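Local coordinates for protein isoflavone reductase (PDB 2GAS) that reduces achiral isoflavones to chiral isoflavanones with NADPH, giving the penultimate intermediate of the alfalfa phytoalexin medicarpin, at residues A[221-224]-A[225-228]; A[43-46]-A[47-51]; A[154-157]-A[158-162]. All coordinates share one frame; numbering follows the deposited sequence.

Contact 1 of 3, residues A[221-224]-A[225-228]; sequences LTQN and EVIA
Thr222 and Glu225 form a capping box at the N terminus of helix 223-234, directly after strand 220-222. Thr222 is the N-cap. Its OG1 accepts from Glu225 N at 3.0 Å. OG1 also makes a weak hydrogen bond to Gly182 O. In return Thr222 N donates to Glu225 OE2 at 2.8 Å, a nearly straight bond with an N-H...O angle of 167°. The donor meets OE2 on the anti side, 31° out of the carboxylate plane. Thr222 OG1 sits between its own backbone N and carbonyl carbon (chi1 66°), which turns the oxygen to the first turn of the helix. Lys185 also forms a salt bridge to Glu225 OE2, so this oxygen is gripped twice.

The tightly packed part lies toward the buried residues Val226 and Ile227. There Leu221 CB meets Val226 CG2 at 3.9 Å. Ile227 CD1 lies 4.0 Å from Gln223 CG, and Gln223 sends its NE2 to Leu163 O. Ile227 itself packs on Val176 and Ile178 of strand 175-179. The other side is looser. Ala228 is exposed and gives little beyond its backbone bond to Asn224 O. The capping box is closer, with Glu225 CG 3.2 Å from Thr222 OG1.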
ATOM      1  N   LEU A 221       1.021 -12.322  11.571  1.00 16.68           N
ATOM      2  CA  LEU A 221       2.084 -13.002  12.301  1.00 17.03           C
ATOM      3  C   LEU A 221       3.051 -12.099  13.042  1.00 17.27           C
ATOM      4  O   LEU A 221       3.380 -11.011  12.577  1.00 16.88           O
ATOM      5  CB  LEU A 221       2.897 -13.832  11.307  1.00 18.59           C
ATOM      6  CG  LEU A 221       2.140 -14.801  10.395  1.00 18.79           C
ATOM      7  CD1 LEU A 221       2.994 -15.136   9.179  1.00 20.60           C
ATOM      8  CD2 LEU A 221       1.775 -16.052  11.173  1.00 22.24           C
ATOM      9  N   THR A 222       3.523 -12.566  14.194  1.00 16.43           N
ATOM     10  CA  THR A 222       4.507 -11.813  14.964  1.00 16.66           C
ATOM     11  C   THR A 222       5.851 -12.073  14.286  1.00 15.90           C
ATOM     12  O   THR A 222       5.976 -13.011  13.498  1.00 17.32           O
ATOM     13  CB  THR A 222       4.597 -12.320  16.411  1.00 17.85           C
ATOM     14  OG1 THR A 222       5.127 -13.654  16.413  1.00 18.36           O
ATOM     15  CG2 THR A 222       3.220 -12.326  17.057  1.00 17.40           C
ATOM     16  N   GLN A 223       6.862 -11.262  14.584  1.00 15.44           N
ATOM     17  CA  GLN A 223       8.159 -11.481  13.956  1.00 16.14           C
ATOM     18  C   GLN A 223       8.715 -12.856  14.341  1.00 16.12           C
ATOM     19  O   GLN A 223       9.373 -13.520  13.538  1.00 17.72           O
ATOM     20  CB  GLN A 223       9.145 -10.375  14.347  1.00 16.88           C
ATOM     21  CG  GLN A 223      10.489 -10.483  13.637  1.00 20.72           C
ATOM     22  CD  GLN A 223      10.407 -10.196  12.145  1.00 23.78           C
ATOM     23  OE1 GLN A 223       9.327 -10.226  11.542  1.00 25.82           O
ATOM     24  NE2 GLN A 223      11.560  -9.926  11.539  1.00 26.53           N
ATOM     25  N   ASN A 224       8.446 -13.290  15.568  1.00 16.58           N
ATOM     26  CA  ASN A 224       8.918 -14.601  16.014  1.00 18.28           C
ATOM     27  C   ASN A 224       8.246 -15.690  15.183  1.00 17.75           C
ATOM     28  O   ASN A 224       8.870 -16.698  14.843  1.00 17.30           O
ATOM     29  CB  ASN A 224       8.604 -14.812  17.501  1.00 18.72           C
ATOM     30  CG  ASN A 224       9.555 -14.057  18.416  1.00 21.04           C
ATOM     31  OD1 ASN A 224       9.267 -13.847  19.600  1.00 23.25           O
ATOM     32  ND2 ASN A 224      10.698 -13.656  17.880  1.00 18.79           N
ATOM     33  N   GLU A 225       6.967 -15.495  14.868  1.00 17.57           N
ATOM     34  CA  GLU A 225       6.228 -16.463  14.061  1.00 17.58           C
ATOM     35  C   GLU A 225       6.746 -16.473  12.622  1.00 17.71           C
ATOM     36  O   GLU A 225       6.833 -17.528  11.997  1.00 17.99           O
ATOM     37  CB  GLU A 225       4.730 -16.149  14.107  1.00 17.10           C
ATOM     38  CG  GLU A 225       4.097 -16.501  15.449  1.00 19.33           C
ATOM     39  CD  GLU A 225       2.675 -15.992  15.604  1.00 22.83           C
ATOM     40  OE1 GLU A 225       1.938 -16.546  16.447  1.00 26.47           O
ATOM     41  OE2 GLU A 225       2.294 -15.038  14.898  1.00 17.64           O
ATOM     42  N   VAL A 226       7.093 -15.298  12.101  1.00 16.74           N
ATOM     43  CA  VAL A 226       7.630 -15.188  10.744  1.00 16.73           C
ATOM     44  C   VAL A 226       8.958 -15.949  10.668  1.00 16.57           C
ATOM     45  O   VAL A 226       9.184 -16.755   9.759  1.00 18.89           O
ATOM     46  CB  VAL A 226       7.882 -13.701  10.358  1.00 16.75           C
ATOM     47  CG1 VAL A 226       8.740 -13.616   9.103  1.00 18.85           C
ATOM     48  CG2 VAL A 226       6.547 -12.988  10.123  1.00 17.48           C
ATOM     49  N   ILE A 227       9.831 -15.692  11.635  1.00 17.01           N
ATOM     50  CA  ILE A 227      11.138 -16.341  11.686  1.00 17.10           C
ATOM     51  C   ILE A 227      11.010 -17.860  11.820  1.00 18.42           C
ATOM     52  O   ILE A 227      11.731 -18.609  11.160  1.00 16.96           O
ATOM     53  CB  ILE A 227      11.978 -15.768  12.854  1.00 16.37           C
ATOM     54  CG1 ILE A 227      12.341 -14.310  12.555  1.00 19.07           C
ATOM     55  CG2 ILE A 227      13.240 -16.600  13.063  1.00 16.82           C
ATOM     56  CD1 ILE A 227      12.995 -13.586  13.714  1.00 21.46           C
ATOM     57  N   ALA A 228      10.092 -18.320  12.665  1.00 18.52           N
ATOM     58  CA  ALA A 228       9.893 -19.759  12.842  1.00 19.51           C
ATOM     59  C   ALA A 228       9.396 -20.388  11.538  1.00 20.81           C
ATOM     60  O   ALA A 228       9.780 -21.506  11.190  1.00 20.86           O
ATOM     61  CB  ALA A 228       8.897 -20.014  13.972  1.00 19.99           C
TER

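Contact 2 of 3, residues A[43-46]-A[47-51]; sequences ETKE and ELIDN
Glu46 has an unusual chi1 (-133°), away from a staggered position, and a bend at chi2 (-80°). Together they bring its carboxylate back to Asp50, one turn further along. Asp50 has CG anti to its carbonyl carbon (chi1 -77°), which puts CG beside the backbone N, 3.3 Å from Glu46 OE2. The two carboxylates come very close, with Glu46 OE2 2.9 Å from Asp50 OD2. Their planes are far from parallel. Two acceptors this close would probably repel each other. Both residues are exposed in the isolated chain. Glu46 touches a crystal neighbour, so its pose is best read with reserve.

Glu43 and Glu47 form a second acidic pair, but a gentler one. Glu43 OE1 and Glu47 OE2 stay 4.5 Å apart. A water donates to both oxygens, at 2.7 Å from Glu43 OE1 and 2.7 Å from Glu47 OE2, and so bridges them.

All these residues belong to helix 42-54, the crossover helix of a beta-alpha-beta unit between strands 29-33 and 58-61 of the Rossmann-type sheet. Regular i to i+4 backbone bonds run through it, for example from Ile49 N to Lys45 O at 2.9 Å.

On another flank Leu48 is buried. Thr44 and Leu48 lie side by side and point the same way, with Thr44 CG2 3.7 Å from Leu48 CD2. Leu48 goes on to pack against Arg16 and Trp20 of helix 15-25. It also touches Thr11, which is assigned to the NADP(+) site. Ile49 packs on Thr11 as well.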
ATOM      1  N   GLU A  43      12.298   0.762 -20.102  1.00 20.50           N
ATOM      2  CA  GLU A  43      11.890  -0.615 -20.350  1.00 20.22           C
ATOM      3  C   GLU A  43      10.634  -0.943 -19.563  1.00 21.32           C
ATOM      4  O   GLU A  43       9.692  -1.511 -20.104  1.00 21.15           O
ATOM      5  CB  GLU A  43      13.001  -1.604 -19.991  1.00 20.06           C
ATOM      6  CG  GLU A  43      14.292  -1.360 -20.742  1.00 20.64           C
ATOM      7  CD  GLU A  43      15.214  -2.559 -20.729  1.00 21.16           C
ATOM      8  OE1 GLU A  43      15.088  -3.420 -19.826  1.00 21.35           O
ATOM      9  OE2 GLU A  43      16.079  -2.635 -21.618  1.00 19.82           O
ATOM     10  N   THR A  44      10.610  -0.567 -18.289  1.00 19.63           N
ATOM     11  CA  THR A  44       9.446  -0.845 -17.458  1.00 20.73           C
ATOM     12  C   THR A  44       8.213  -0.103 -17.965  1.00 21.46           C
ATOM     13  O   THR A  44       7.136  -0.682 -18.096  1.00 21.42           O
ATOM     14  CB  THR A  44       9.716  -0.457 -15.989  1.00 23.42           C
ATOM     15  OG1 THR A  44      10.852  -1.186 -15.515  1.00 24.82           O
ATOM     16  CG2 THR A  44       8.507  -0.781 -15.114  1.00 24.00           C
ATOM     17  N   LYS A  45       8.371   1.179 -18.272  1.00 21.42           N
ATOM     18  CA  LYS A  45       7.243   1.967 -18.753  1.00 22.33           C
ATOM     19  C   LYS A  45       6.681   1.373 -20.044  1.00 23.02           C
ATOM     20  O   LYS A  45       5.483   1.109 -20.154  1.00 23.37           O
ATOM     21  CB  LYS A  45       7.678   3.416 -18.978  1.00 24.50           C
ATOM     22  CG  LYS A  45       6.555   4.344 -19.399  1.00 26.28           C
ATOM     23  CD  LYS A  45       7.028   5.791 -19.406  1.00 28.08           C
ATOM     24  CE  LYS A  45       5.920   6.741 -19.817  1.00 29.73           C
ATOM     25  NZ  LYS A  45       6.364   8.163 -19.736  1.00 31.36           N
ATOM     26  N   GLU A  46       7.565   1.147 -21.008  1.00 23.08           N
ATOM     27  CA  GLU A  46       7.186   0.597 -22.301  1.00 25.05           C
ATOM     28  C   GLU A  46       6.506  -0.767 -22.168  1.00 23.06           C
ATOM     29  O   GLU A  46       5.437  -0.997 -22.737  1.00 23.46           O
ATOM     30  CB  GLU A  46       8.436   0.480 -23.177  1.00 29.44           C
ATOM     31  CG  GLU A  46       8.270   1.002 -24.588  1.00 38.88           C
ATOM     32  CD  GLU A  46       7.566   0.018 -25.493  1.00 42.62           C
ATOM     33  OE1 GLU A  46       8.097  -1.099 -25.678  1.00 47.34           O
ATOM     34  OE2 GLU A  46       6.486   0.358 -26.021  1.00 47.18           O
ATOM     35  N   GLU A  47       7.121  -1.670 -21.414  1.00 21.10           N
ATOM     36  CA  GLU A  47       6.555  -3.001 -21.232  1.00 21.57           C
ATOM     37  C   GLU A  47       5.184  -2.973 -20.567  1.00 20.29           C
ATOM     38  O   GLU A  47       4.267  -3.679 -20.980  1.00 19.43           O
ATOM     39  CB  GLU A  47       7.501  -3.876 -20.409  1.00 25.60           C
ATOM     40  CG  GLU A  47       8.722  -4.343 -21.174  1.00 33.80           C
ATOM     41  CD  GLU A  47       9.627  -5.217 -20.334  1.00 37.67           C
ATOM     42  OE1 GLU A  47       9.114  -6.159 -19.691  1.00 40.54           O
ATOM     43  OE2 GLU A  47      10.851  -4.965 -20.324  1.00 41.85           O
ATOM     44  N   LEU A  48       5.044  -2.157 -19.531  1.00 18.62           N
ATOM     45  CA  LEU A  48       3.779  -2.068 -18.820  1.00 18.63           C
ATOM     46  C   LEU A  48       2.687  -1.442 -19.687  1.00 20.43           C
ATOM     47  O   LEU A  48       1.583  -1.976 -19.787  1.00 20.60           O
ATOM     48  CB  LEU A  48       3.971  -1.260 -17.533  1.00 20.45           C
ATOM     49  CG  LEU A  48       3.875  -1.935 -16.159  1.00 25.49           C
ATOM     50  CD1 LEU A  48       4.140  -3.426 -16.232  1.00 23.25           C
ATOM     51  CD2 LEU A  48       4.851  -1.246 -15.220  1.00 20.30           C
ATOM     52  N   ILE A  49       2.992  -0.317 -20.324  1.00 19.93           N
ATOM     53  CA  ILE A  49       2.004   0.346 -21.168  1.00 22.13           C
ATOM     54  C   ILE A  49       1.542  -0.547 -22.322  1.00 21.90           C
ATOM     55  O   ILE A  49       0.351  -0.590 -22.640  1.00 21.97           O
ATOM     56  CB  ILE A  49       2.554   1.670 -21.735  1.00 24.88           C
ATOM     57  CG1 ILE A  49       2.891   2.624 -20.584  1.00 26.40           C
ATOM     58  CG2 ILE A  49       1.531   2.304 -22.670  1.00 25.19           C
ATOM     59  CD1 ILE A  49       1.710   2.993 -19.716  1.00 28.34           C
ATOM     60  N   ASP A  50       2.478  -1.254 -22.949  1.00 22.04           N
ATOM     61  CA  ASP A  50       2.127  -2.147 -24.049  1.00 22.14           C
ATOM     62  C   ASP A  50       1.199  -3.237 -23.533  1.00 21.09           C
ATOM     63  O   ASP A  50       0.206  -3.581 -24.178  1.00 20.54           O
ATOM     64  CB  ASP A  50       3.371  -2.804 -24.644  1.00 23.99           C
ATOM     65  CG  ASP A  50       4.154  -1.874 -25.552  1.00 28.51           C
ATOM     66  OD1 ASP A  50       3.639  -0.785 -25.895  1.00 30.26           O
ATOM     67  OD2 ASP A  50       5.283  -2.251 -25.934  1.00 29.94           O
ATOM     68  N   ASN A  51       1.535  -3.784 -22.368  1.00 19.01           N
ATOM     69  CA  ASN A  51       0.725  -4.831 -21.770  1.00 18.15           C
ATOM     70  C   ASN A  51      -0.677  -4.316 -21.473  1.00 18.14           C
ATOM     71  O   ASN A  51      -1.670  -4.973 -21.790  1.00 18.85           O
ATOM     72  CB  ASN A  51       1.383  -5.349 -20.485  1.00 17.81           C
ATOM     73  CG  ASN A  51       0.526  -6.375 -19.771  1.00 21.07           C
ATOM     74  OD1 ASN A  51      -0.328  -6.029 -18.961  1.00 19.57           O
ATOM     75  ND2 ASN A  51       0.737  -7.648 -20.090  1.00 27.40           N
TER
HETATM   76  O   HOH W   1      13.209  -5.241 -19.116  1.00 48.92           O

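Contact 3 of 3, residues A[154-157]-A[158-162]; sequences AFTG and YFLRN
Ala154 CB sits over one face of the Phe159 ring in a CH-pi contact, 3.8 Å from the ring centroid. It lies 24° off the ring normal and is offset toward the rim. Phe155 O stands at the edge of the same ring, in its plane. In the aromatic pair of this turn, Phe155 CB touches the edge of the Tyr158 ring, 3.5 Å from CD2. The two side chains lie side by side and point the same way, and their ring planes are 71° apart.

Phe155 O is gripped by two backbone donors. Phe159 N comes nearly head-on at 2.9 Å. Tyr158 N comes from above the carbonyl plane at 3.1 Å. These bonds hold the turn on which Tyr158 and Phe159 sit. Phe159 CG lies anti to its carbonyl carbon (chi1 -70°), and from there the ring reaches back to Ala154. An alanine in place of Phe159 is likely to leave the Ala154 methyl without its ring face and open a gap beside Leu265 and Gln269 of helix 259-271.

Further along, Arg161 N bonds to Thr156 O at 2.8 Å, an i to i+5 bond, as in a pi-type turn. A water donates to Gly157 O and accepts from Arg161 NH1. Arg161 NH2 forms a salt bridge with Asp170.

The outer shell ties the turn to the fold. Ala154 and Thr156 bond through the backbone to strand 185-189, and Phe155 packs on Ile14. This is a strand running into a short helix with a pi-type turn, beside the assigned NADP(+) site of an NmrA-type reductase.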
ATOM      1  N   ALA A 154       1.652  -4.163   5.719  1.00 16.71           N
ATOM      2  CA  ALA A 154       2.942  -4.555   5.158  1.00 17.29           C
ATOM      3  C   ALA A 154       3.006  -5.372   3.872  1.00 17.74           C
ATOM      4  O   ALA A 154       2.653  -6.547   3.853  1.00 18.16           O
ATOM      5  CB  ALA A 154       3.766  -5.259   6.243  1.00 16.41           C
ATOM      6  N   PHE A 155       3.487  -4.744   2.803  1.00 17.12           N
ATOM      7  CA  PHE A 155       3.639  -5.427   1.518  1.00 16.82           C
ATOM      8  C   PHE A 155       4.720  -6.488   1.676  1.00 18.17           C
ATOM      9  O   PHE A 155       5.775  -6.219   2.252  1.00 16.47           O
ATOM     10  CB  PHE A 155       4.103  -4.454   0.434  1.00 17.57           C
ATOM     11  CG  PHE A 155       3.028  -3.559  -0.090  1.00 17.84           C
ATOM     12  CD1 PHE A 155       2.038  -4.059  -0.928  1.00 18.59           C
ATOM     13  CD2 PHE A 155       3.016  -2.207   0.231  1.00 21.32           C
ATOM     14  CE1 PHE A 155       1.052  -3.223  -1.444  1.00 20.09           C
ATOM     15  CE2 PHE A 155       2.035  -1.364  -0.280  1.00 19.78           C
ATOM     16  CZ  PHE A 155       1.052  -1.873  -1.118  1.00 19.63           C
ATOM     17  N   THR A 156       4.477  -7.679   1.141  1.00 16.64           N
ATOM     18  CA  THR A 156       5.463  -8.749   1.235  1.00 17.26           C
ATOM     19  C   THR A 156       6.773  -8.369   0.553  1.00 18.95           C
ATOM     20  O   THR A 156       7.853  -8.626   1.086  1.00 19.33           O
ATOM     21  CB  THR A 156       4.940 -10.046   0.592  1.00 18.06           C
ATOM     22  OG1 THR A 156       4.403  -9.752  -0.705  1.00 19.05           O
ATOM     23  CG2 THR A 156       3.863 -10.678   1.462  1.00 18.71           C
ATOM     24  N   GLY A 157       6.672  -7.745  -0.618  1.00 18.27           N
ATOM     25  CA  GLY A 157       7.860  -7.358  -1.357  1.00 20.48           C
ATOM     26  C   GLY A 157       8.715  -6.298  -0.695  1.00 23.35           C
ATOM     27  O   GLY A 157       9.861  -6.096  -1.090  1.00 25.03           O
ATOM     28  N   TYR A 158       8.165  -5.624   0.311  1.00 23.79           N
ATOM     29  CA  TYR A 158       8.896  -4.577   1.011  1.00 26.51           C
ATOM     30  C   TYR A 158       9.324  -4.948   2.423  1.00 26.93           C
ATOM     31  O   TYR A 158      10.428  -4.598   2.842  1.00 29.07           O
ATOM     32  CB  TYR A 158       8.059  -3.297   1.057  1.00 28.94           C
ATOM     33  CG  TYR A 158       7.954  -2.610  -0.283  1.00 34.82           C
ATOM     34  CD1 TYR A 158       9.069  -2.006  -0.863  1.00 37.14           C
ATOM     35  CD2 TYR A 158       6.749  -2.586  -0.987  1.00 38.01           C
ATOM     36  CE1 TYR A 158       8.990  -1.396  -2.113  1.00 40.35           C
ATOM     37  CE2 TYR A 158       6.659  -1.979  -2.239  1.00 40.39           C
ATOM     38  CZ  TYR A 158       7.784  -1.387  -2.795  1.00 40.94           C
ATOM     39  OH  TYR A 158       7.708  -0.791  -4.033  1.00 45.02           O
ATOM     40  N   PHE A 159       8.459  -5.652   3.153  1.00 24.32           N
ATOM     41  CA  PHE A 159       8.754  -6.035   4.532  1.00 24.03           C
ATOM     42  C   PHE A 159       9.190  -7.480   4.720  1.00 23.98           C
ATOM     43  O   PHE A 159      10.239  -7.752   5.302  1.00 26.62           O
ATOM     44  CB  PHE A 159       7.535  -5.815   5.437  1.00 26.15           C
ATOM     45  CG  PHE A 159       7.201  -4.372   5.689  1.00 29.78           C
ATOM     46  CD1 PHE A 159       6.549  -3.614   4.725  1.00 28.07           C
ATOM     47  CD2 PHE A 159       7.510  -3.782   6.913  1.00 30.25           C
ATOM     48  CE1 PHE A 159       6.204  -2.287   4.975  1.00 29.71           C
ATOM     49  CE2 PHE A 159       7.171  -2.457   7.172  1.00 31.63           C
ATOM     50  CZ  PHE A 159       6.515  -1.709   6.200  1.00 29.64           C
ATOM     51  N   LEU A 160       8.367  -8.404   4.239  1.00 19.92           N
ATOM     52  CA  LEU A 160       8.637  -9.820   4.404  1.00 18.89           C
ATOM     53  C   LEU A 160       9.824 -10.351   3.617  1.00 20.25           C
ATOM     54  O   LEU A 160      10.513 -11.260   4.078  1.00 18.94           O
ATOM     55  CB  LEU A 160       7.382 -10.623   4.048  1.00 16.64           C
ATOM     56  CG  LEU A 160       7.354 -12.079   4.514  1.00 19.05           C
ATOM     57  CD1 LEU A 160       7.556 -12.133   6.026  1.00 21.23           C
ATOM     58  CD2 LEU A 160       6.020 -12.718   4.131  1.00 19.08           C
ATOM     59  N   ARG A 161      10.073  -9.786   2.440  1.00 19.14           N
ATOM     60  CA  ARG A 161      11.172 -10.267   1.614  1.00 22.15           C
ATOM     61  C   ARG A 161      12.507 -10.342   2.340  1.00 20.20           C
ATOM     62  O   ARG A 161      13.288 -11.259   2.103  1.00 21.40           O
ATOM     63  CB  ARG A 161      11.337  -9.411   0.363  1.00 22.89           C
ATOM     64  CG  ARG A 161      12.414  -9.964  -0.539  1.00 28.61           C
ATOM     65  CD  ARG A 161      12.522  -9.220  -1.841  1.00 28.56           C
ATOM     66  NE  ARG A 161      13.597  -9.783  -2.650  1.00 31.41           N
ATOM     67  CZ  ARG A 161      13.852  -9.426  -3.901  1.00 34.13           C
ATOM     68  NH1 ARG A 161      13.105  -8.502  -4.491  1.00 36.15           N
ATOM     69  NH2 ARG A 161      14.853  -9.993  -4.562  1.00 34.35           N
ATOM     70  N   ASN A 162      12.795  -9.376   3.202  1.00 19.22           N
ATOM     71  CA  ASN A 162      14.058  -9.443   3.920  1.00 19.87           C
ATOM     72  C   ASN A 162      13.849  -9.588   5.418  1.00 19.43           C
ATOM     73  O   ASN A 162      14.738  -9.278   6.207  1.00 19.63           O
ATOM     74  CB  ASN A 162      14.936  -8.224   3.608  1.00 23.17           C
ATOM     75  CG  ASN A 162      14.312  -6.917   4.032  1.00 24.73           C
ATOM     76  OD1 ASN A 162      14.922  -5.858   3.866  1.00 31.44           O
ATOM     77  ND2 ASN A 162      13.101  -6.970   4.573  1.00 24.19           N
TER
HETATM   78  O   HOH W   2      10.464  -7.347  -3.665  1.00 31.78           O

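How the contacts relate
From the N terminus, contact 2 comes first, within helix 42-54, a crossover helix of the parallel Rossmann-type sheet. Contact 3 follows at 154-162, where strand 154-155 passes into a short helix. Contact 1 comes last, where strand 220-222 passes into helix 223-234. Each is local and closes only a helical turn. They run in series, and none nests in or crosses another. Contacts 1 and 3 flank strand 185-189, since their strands are the two outer ones of the same three-stranded mixed sheet. They also touch, with Val226 CG1 3.6 Å from Leu160 CD1. Contact 2 stands apart, its centre about 24 Å from that of contact 3 and about 37 Å from that of contact 1. Contacts 2 and 3 nevertheless both pack on the glycine-rich NADP(+) segment, at Thr11 and Ile14.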